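Local coordinates for protein putative HAD-hydrolase YfnB (Bacillus subtilis, PDB 3ED5) that is a putative hydrolase of the haloacid dehalogenase superfamily, possibly a 5'-nucleotidase as in its family, although its natural substrate has not been established, at residues Asp147-Glu152 against Glu169-Phe174; Arg8-Asp13 against Ser113-Gln118. One frame throughout, in Å; residues are numbered along the deposited sequence.

Contact 1 (Asp147-Glu152 against Glu169-Phe174); sequences DIFVSE and ERIPQF. With FMT (formic acid), chain K.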
loop_
_atom_site.group_PDB
_atom_site.type_symbol
_atom_site.label_atom_id
_atom_site.label_comp_id
_atom_site.label_asym_id
_atom_site.label_seq_id
_atom_site.Cartn_x
_atom_site.Cartn_y
_atom_site.Cartn_z
ATOM N N ASP A 147 14.047 5.858 -5.070
ATOM C CA ASP A 147 14.286 4.825 -4.062
ATOM C C ASP A 147 12.952 4.213 -3.596
ATOM O O ASP A 147 11.873 4.780 -3.847
ATOM C CB ASP A 147 15.081 5.394 -2.874
ATOM C CG ASP A 147 15.999 4.376 -2.224
ATOM O OD1 ASP A 147 15.799 3.127 -2.329
ATOM O OD2 ASP A 147 16.947 4.851 -1.568
ATOM N N ILE A 148 13.047 3.064 -2.945
ATOM C CA ILE A 148 11.893 2.297 -2.443
ATOM C C ILE A 148 12.191 1.976 -0.982
ATOM O O ILE A 148 13.198 1.308 -0.686
ATOM C CB ILE A 148 11.703 1.026 -3.288
ATOM C CG1 ILE A 148 11.387 1.447 -4.726
ATOM C CG2 ILE A 148 10.572 0.113 -2.714
ATOM C CD1 ILE A 148 11.331 0.314 -5.691
ATOM N N PHE A 149 11.365 2.497 -0.077
ATOM C CA PHE A 149 11.576 2.324 1.345
ATOM C C PHE A 149 10.565 1.325 1.895
ATOM O O PHE A 149 9.374 1.622 1.972
ATOM C CB PHE A 149 11.454 3.640 2.078
ATOM C CG PHE A 149 12.418 4.681 1.578
ATOM C CD1 PHE A 149 13.801 4.567 1.843
ATOM C CD2 PHE A 149 11.960 5.752 0.840
ATOM C CE1 PHE A 149 14.726 5.539 1.384
ATOM C CE2 PHE A 149 12.881 6.748 0.379
ATOM C CZ PHE A 149 14.262 6.620 0.656
ATOM N N VAL A 150 11.088 0.170 2.296
ATOM C CA VAL A 150 10.244 -0.924 2.792
ATOM C C VAL A 150 10.321 -0.997 4.322
ATOM O O VAL A 150 11.417 -0.900 4.898
ATOM C CB VAL A 150 10.655 -2.261 2.096
ATOM C CG1 VAL A 150 10.474 -2.130 0.567
ATOM C CG2 VAL A 150 12.080 -2.680 2.403
ATOM N N SER A 151 9.170 -1.148 4.973
ATOM C CA SER A 151 9.097 -1.193 6.448
ATOM C C SER A 151 10.094 -2.191 7.055
ATOM O O SER A 151 10.691 -1.940 8.089
ATOM C CB SER A 151 7.657 -1.529 6.926
ATOM O OG SER A 151 7.206 -2.740 6.339
ATOM N N GLU A 152 10.283 -3.329 6.385
ATOM C CA GLU A 152 11.052 -4.442 6.964
ATOM C C GLU A 152 12.528 -4.122 7.165
ATOM O O GLU A 152 13.223 -4.790 7.932
ATOM C CB GLU A 152 10.864 -5.714 6.114
ATOM C CG GLU A 152 11.400 -5.606 4.677
ATOM C CD GLU A 152 10.953 -6.773 3.823
ATOM O OE1 GLU A 152 9.757 -6.892 3.529
ATOM O OE2 GLU A 152 11.807 -7.589 3.453
ATOM N N GLU A 169 15.990 10.409 6.533
ATOM C CA GLU A 169 17.452 10.414 6.623
ATOM C C GLU A 169 18.077 9.979 5.296
ATOM O O GLU A 169 19.229 10.210 5.053
ATOM C CB GLU A 169 17.905 9.490 7.758
ATOM C CG GLU A 169 17.630 10.016 9.159
ATOM C CD GLU A 169 18.295 11.380 9.449
ATOM O OE1 GLU A 169 19.524 11.515 9.275
ATOM O OE2 GLU A 169 17.571 12.330 9.848
ATOM N N ARG A 170 17.298 9.318 4.443
ATOM C CA ARG A 170 17.809 8.729 3.209
ATOM C C ARG A 170 17.364 9.467 1.934
ATOM O O ARG A 170 17.618 8.998 0.823
ATOM C CB ARG A 170 17.440 7.236 3.171
ATOM C CG ARG A 170 18.304 6.438 4.147
ATOM C CD ARG A 170 17.609 5.106 4.546
ATOM N NE ARG A 170 18.458 4.402 5.512
ATOM C CZ ARG A 170 18.492 4.670 6.811
ATOM N NH1 ARG A 170 19.314 3.985 7.605
ATOM N NH2 ARG A 170 17.718 5.627 7.326
ATOM N N ILE A 171 16.759 10.648 2.083
ATOM C CA ILE A 171 16.391 11.484 0.921
ATOM C C ILE A 171 17.317 12.698 0.956
ATOM O O ILE A 171 17.269 13.438 1.921
ATOM C CB ILE A 171 14.925 11.949 0.981
ATOM C CG1 ILE A 171 13.953 10.729 0.911
ATOM C CG2 ILE A 171 14.604 12.928 -0.155
ATOM C CD1 ILE A 171 12.470 11.133 1.156
ATOM N N PRO A 172 18.168 12.868 -0.074
ATOM C CA PRO A 172 19.164 13.960 -0.093
ATOM C C PRO A 172 18.447 15.312 -0.048
ATOM O O PRO A 172 17.469 15.500 -0.782
ATOM C CB PRO A 172 19.857 13.760 -1.445
ATOM C CG PRO A 172 19.522 12.342 -1.861
ATOM C CD PRO A 172 18.158 12.130 -1.354
ATOM N N GLN A 173 18.903 16.213 0.840
ATOM C CA GLN A 173 18.309 17.551 0.974
ATOM C C GLN A 173 16.811 17.500 1.308
ATOM O O GLN A 173 16.016 18.329 0.833
ATOM C CB GLN A 173 18.539 18.375 -0.305
ATOM C CG GLN A 173 20.009 18.617 -0.646
ATOM C CD GLN A 173 20.613 19.736 0.167
ATOM O OE1 GLN A 173 21.054 19.527 1.295
ATOM N NE2 GLN A 173 20.645 20.933 -0.405
ATOM N N PHE A 174 16.419 16.523 2.122
ATOM C CA PHE A 174 15.010 16.354 2.496
ATOM C C PHE A 174 14.444 17.613 3.156
ATOM O O PHE A 174 15.042 18.124 4.105
ATOM C CB PHE A 174 14.833 15.184 3.479
ATOM C CG PHE A 174 13.430 15.090 4.026
ATOM C CD1 PHE A 174 13.138 15.540 5.312
ATOM C CD2 PHE A 174 12.398 14.636 3.224
ATOM C CE1 PHE A 174 11.831 15.500 5.795
ATOM C CE2 PHE A 174 11.101 14.615 3.697
ATOM C CZ PHE A 174 10.827 15.044 4.994
HETATM C C FMT K . 17.589 5.439 11.143
HETATM O O1 FMT K . 17.510 6.540 10.576
HETATM O O2 FMT K . 18.512 4.621 10.988
HETATM O O HOH W 1 17.427 7.706 -1.510
#

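Contact 2 (Arg8-Asp13 against Ser113-Gln118); sequences RTLLFD and SNLQQQ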
loop_
_atom_site.group_PDB
_atom_site.type_symbol
_atom_site.label_atom_id
_atom_site.label_comp_id
_atom_site.label_asym_id
_atom_site.label_seq_id
_atom_site.Cartn_x
_atom_site.Cartn_y
_atom_site.Cartn_z
ATOM N N ARG A 8 8.570 19.261 -3.976
ATOM C CA ARG A 8 9.706 18.733 -4.728
ATOM C C ARG A 8 9.780 17.215 -4.680
ATOM O O ARG A 8 10.308 16.599 -5.607
ATOM C CB ARG A 8 11.002 19.315 -4.183
ATOM C CG ARG A 8 11.132 20.801 -4.509
ATOM C CD ARG A 8 12.563 21.285 -4.355
ATOM N NE ARG A 8 12.988 21.309 -2.954
ATOM C CZ ARG A 8 12.831 22.354 -2.146
ATOM N NH1 ARG A 8 12.236 23.460 -2.591
ATOM N NH2 ARG A 8 13.273 22.292 -0.896
ATOM N N THR A 9 9.242 16.636 -3.606
ATOM C CA THR A 9 9.453 15.238 -3.274
ATOM C C THR A 9 8.082 14.618 -3.058
ATOM O O THR A 9 7.329 15.104 -2.202
ATOM C CB THR A 9 10.250 15.147 -1.972
ATOM O OG1 THR A 9 11.465 15.905 -2.115
ATOM C CG2 THR A 9 10.590 13.676 -1.623
ATOM N N LEU A 10 7.777 13.544 -3.799
ATOM C CA LEU A 10 6.481 12.842 -3.653
ATOM C C LEU A 10 6.741 11.429 -3.141
ATOM O O LEU A 10 7.565 10.703 -3.722
ATOM C CB LEU A 10 5.693 12.783 -4.987
ATOM C CG LEU A 10 5.598 14.163 -5.678
ATOM C CD1 LEU A 10 4.904 14.026 -7.040
ATOM C CD2 LEU A 10 4.877 15.194 -4.792
ATOM N N LEU A 11 6.070 11.061 -2.049
ATOM C CA LEU A 11 6.172 9.726 -1.500
ATOM C C LEU A 11 4.862 8.987 -1.808
ATOM O O LEU A 11 3.789 9.423 -1.392
ATOM C CB LEU A 11 6.374 9.772 0.021
ATOM C CG LEU A 11 7.443 10.762 0.565
ATOM C CD1 LEU A 11 7.514 10.633 2.092
ATOM C CD2 LEU A 11 8.830 10.514 -0.036
ATOM N N PHE A 12 4.977 7.895 -2.546
ATOM C CA PHE A 12 3.776 7.164 -2.947
ATOM C C PHE A 12 3.715 5.834 -2.218
ATOM O O PHE A 12 4.661 5.058 -2.216
ATOM C CB PHE A 12 3.817 6.853 -4.458
ATOM C CG PHE A 12 3.353 7.971 -5.332
ATOM C CD1 PHE A 12 2.014 8.112 -5.690
ATOM C CD2 PHE A 12 4.284 8.893 -5.835
ATOM C CE1 PHE A 12 1.594 9.198 -6.507
ATOM C CE2 PHE A 12 3.879 9.954 -6.674
ATOM C CZ PHE A 12 2.548 10.107 -7.003
ATOM N N ASP A 13 2.552 5.568 -1.642
ATOM C CA ASP A 13 2.167 4.218 -1.264
ATOM C C ASP A 13 1.982 3.388 -2.554
ATOM O O ASP A 13 1.792 3.939 -3.640
ATOM C CB ASP A 13 0.866 4.301 -0.452
ATOM C CG ASP A 13 0.283 2.934 -0.134
ATOM O OD1 ASP A 13 0.888 2.169 0.659
ATOM O OD2 ASP A 13 -0.789 2.660 -0.679
ATOM N N SER A 113 4.893 8.590 -15.005
ATOM C CA SER A 113 5.831 8.980 -16.073
ATOM C C SER A 113 5.922 10.509 -16.189
ATOM O O SER A 113 7.028 11.082 -16.322
ATOM C CB SER A 113 5.375 8.388 -17.405
ATOM O OG SER A 113 6.217 8.853 -18.440
ATOM N N ASN A 114 4.772 11.174 -16.162
ATOM C CA ASN A 114 4.742 12.639 -16.199
ATOM C C ASN A 114 5.403 13.252 -14.951
ATOM O O ASN A 114 6.205 14.177 -15.060
ATOM C CB ASN A 114 3.290 13.151 -16.378
ATOM C CG ASN A 114 2.823 13.090 -17.826
ATOM O OD1 ASN A 114 3.640 13.107 -18.751
ATOM N ND2 ASN A 114 1.497 13.028 -18.031
ATOM N N LEU A 115 5.067 12.738 -13.767
ATOM C CA LEU A 115 5.608 13.347 -12.539
ATOM C C LEU A 115 7.111 13.168 -12.370
ATOM O O LEU A 115 7.791 14.051 -11.812
ATOM C CB LEU A 115 4.876 12.823 -11.305
ATOM C CG LEU A 115 3.361 13.057 -11.235
ATOM C CD1 LEU A 115 2.834 12.543 -9.881
ATOM C CD2 LEU A 115 2.964 14.522 -11.455
ATOM N N GLN A 116 7.639 12.049 -12.872
ATOM C CA GLN A 116 9.057 11.771 -12.786
ATOM C C GLN A 116 9.880 12.894 -13.461
ATOM O O GLN A 116 11.011 13.147 -13.074
ATOM C CB GLN A 116 9.357 10.387 -13.390
ATOM C CG GLN A 116 10.800 9.891 -13.244
ATOM C CD GLN A 116 11.737 10.457 -14.304
ATOM O OE1 GLN A 116 11.308 10.867 -15.391
ATOM N NE2 GLN A 116 13.033 10.509 -13.981
ATOM N N GLN A 117 9.295 13.537 -14.465
ATOM C CA GLN A 117 9.976 14.621 -15.207
ATOM C C GLN A 117 10.134 15.881 -14.373
ATOM O O GLN A 117 10.969 16.743 -14.706
ATOM C CB GLN A 117 9.185 14.955 -16.460
ATOM C CG GLN A 117 8.868 13.747 -17.311
ATOM C CD GLN A 117 9.657 13.728 -18.567
ATOM O OE1 GLN A 117 10.670 13.029 -18.668
ATOM N NE2 GLN A 117 9.227 14.527 -19.544
ATOM N N GLN A 118 9.328 16.035 -13.318
ATOM C CA GLN A 118 9.305 17.311 -12.558
ATOM C C GLN A 118 9.434 17.222 -11.036
ATOM O O GLN A 118 9.526 18.257 -10.366
ATOM C CB GLN A 118 8.030 18.084 -12.884
ATOM C CG GLN A 118 7.904 18.434 -14.350
ATOM C CD GLN A 118 6.794 19.421 -14.591
ATOM O OE1 GLN A 118 6.830 20.554 -14.093
ATOM N NE2 GLN A 118 5.802 19.011 -15.364
#

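Contact 1 (Asp147-Glu152 against Glu169-Phe174)
At one margin of the parallel sheet of this Rossmann-like HAD domain, Phe149 of the outermost strand 147-150 packs against Arg170 and Ile171, in the loop that follows helix 161-169 and leads to strand 179-183. Phe149 CE1 lies 3.7 Å from Arg170 CB, and Phe149 CZ lies 4.1 Å from Ile171 CG1. With CG anti to the carbonyl carbon (chi1 -58°), the Phe149 ring is carried toward the loop, and both partners meet it obliquely. Because Arg170 touches with CB, it adds only the aliphatic root of its side chain across this contact. Its guanidinium, 83° from the phenyl plane, extends away from the strand, where NH2 bonds to Tyr166 O and the group makes a cation-pi contact with the Tyr166 ring. A formic acid, probably from the crystallisation liquor, sits at the guanidinium edge, with a weak bond of 3.4 Å from Arg170 NH2 to its O1. One water donates to Asp147 OD2 at 2.9 Å and to Arg170 O at 2.7 Å, bridging the segments in place of a direct bond. The chemistry implies that apolar packing around Phe149 joins loop to strand while the arginine's charge is kept at the surface.

Contact 2 (Arg8-Asp13 against Ser113-Gln118)
Leu115 of helix 108-116 reaches toward strand 9-12 and meets Leu10 and Phe12 through a single methyl group. Leu115 CD1 is 3.8 Å from Leu10 CD1, and the same Leu115 CD1 is 3.8 Å from Phe12 CZ. The second approach is at the ring edge, near the phenyl plane, so the methyl abuts the far end of the ring instead of lying over a face. In both pairs the side chains cross at about a right angle. Leu115 CG stands anti to the carbonyl carbon (chi1 -59°) and the chain then extends (chi2 -176°), which carries CD1 across an interval where even the nearest CA atoms, those of Leu10 and Leu115, are 8.9 Å apart.

Between the two segments, close packing is confined to these three buried residues. Leu10 and Phe12, two apart on the strand, present the same side to the helix, while Thr9 and Leu11 serve the other side of the sheet. Helix 226-230 helps to close the apolar layer: Leu230 touches both Leu10 and Leu115, and Leu226 touches Phe12.

Toward solvent the contact is loose. Arg8 points away from the helix, and Gln116, whose CB points away from the strand, and Gln117 are exposed. Asn114, only partly exposed, is tied through ND2 to Tyr227 OH.

Strand 9-12 leads directly into Asp13, the nucleophile by similarity. No hydrogen bond joins the two segments, so the chemistry implies a purely apolar contact between them, with no directional bond to fix it, on the strand that delivers the probable nucleophile.

Both contacts pack a sheet strand against a neighbouring segment without a direct hydrogen bond, but they lie on opposite sides of the sheet, their centres about 14 Å apart. Contact 2, on an inner strand, is wholly buried and apolar. Contact 1, on the outermost strand, is also largely buried, through Phe149 and Ile171, but has an exposed rim at Arg170; a bridging water enters there, and the arginine contributes its CB while its charged end leaves the strand. Strand 120-125 runs between the two strands. The two contacts also touch, Ile171 CD1 of the loop after helix 161-169 lying 3.9 Å from Leu11 CD2, on the strand face turned away from helix 108-116.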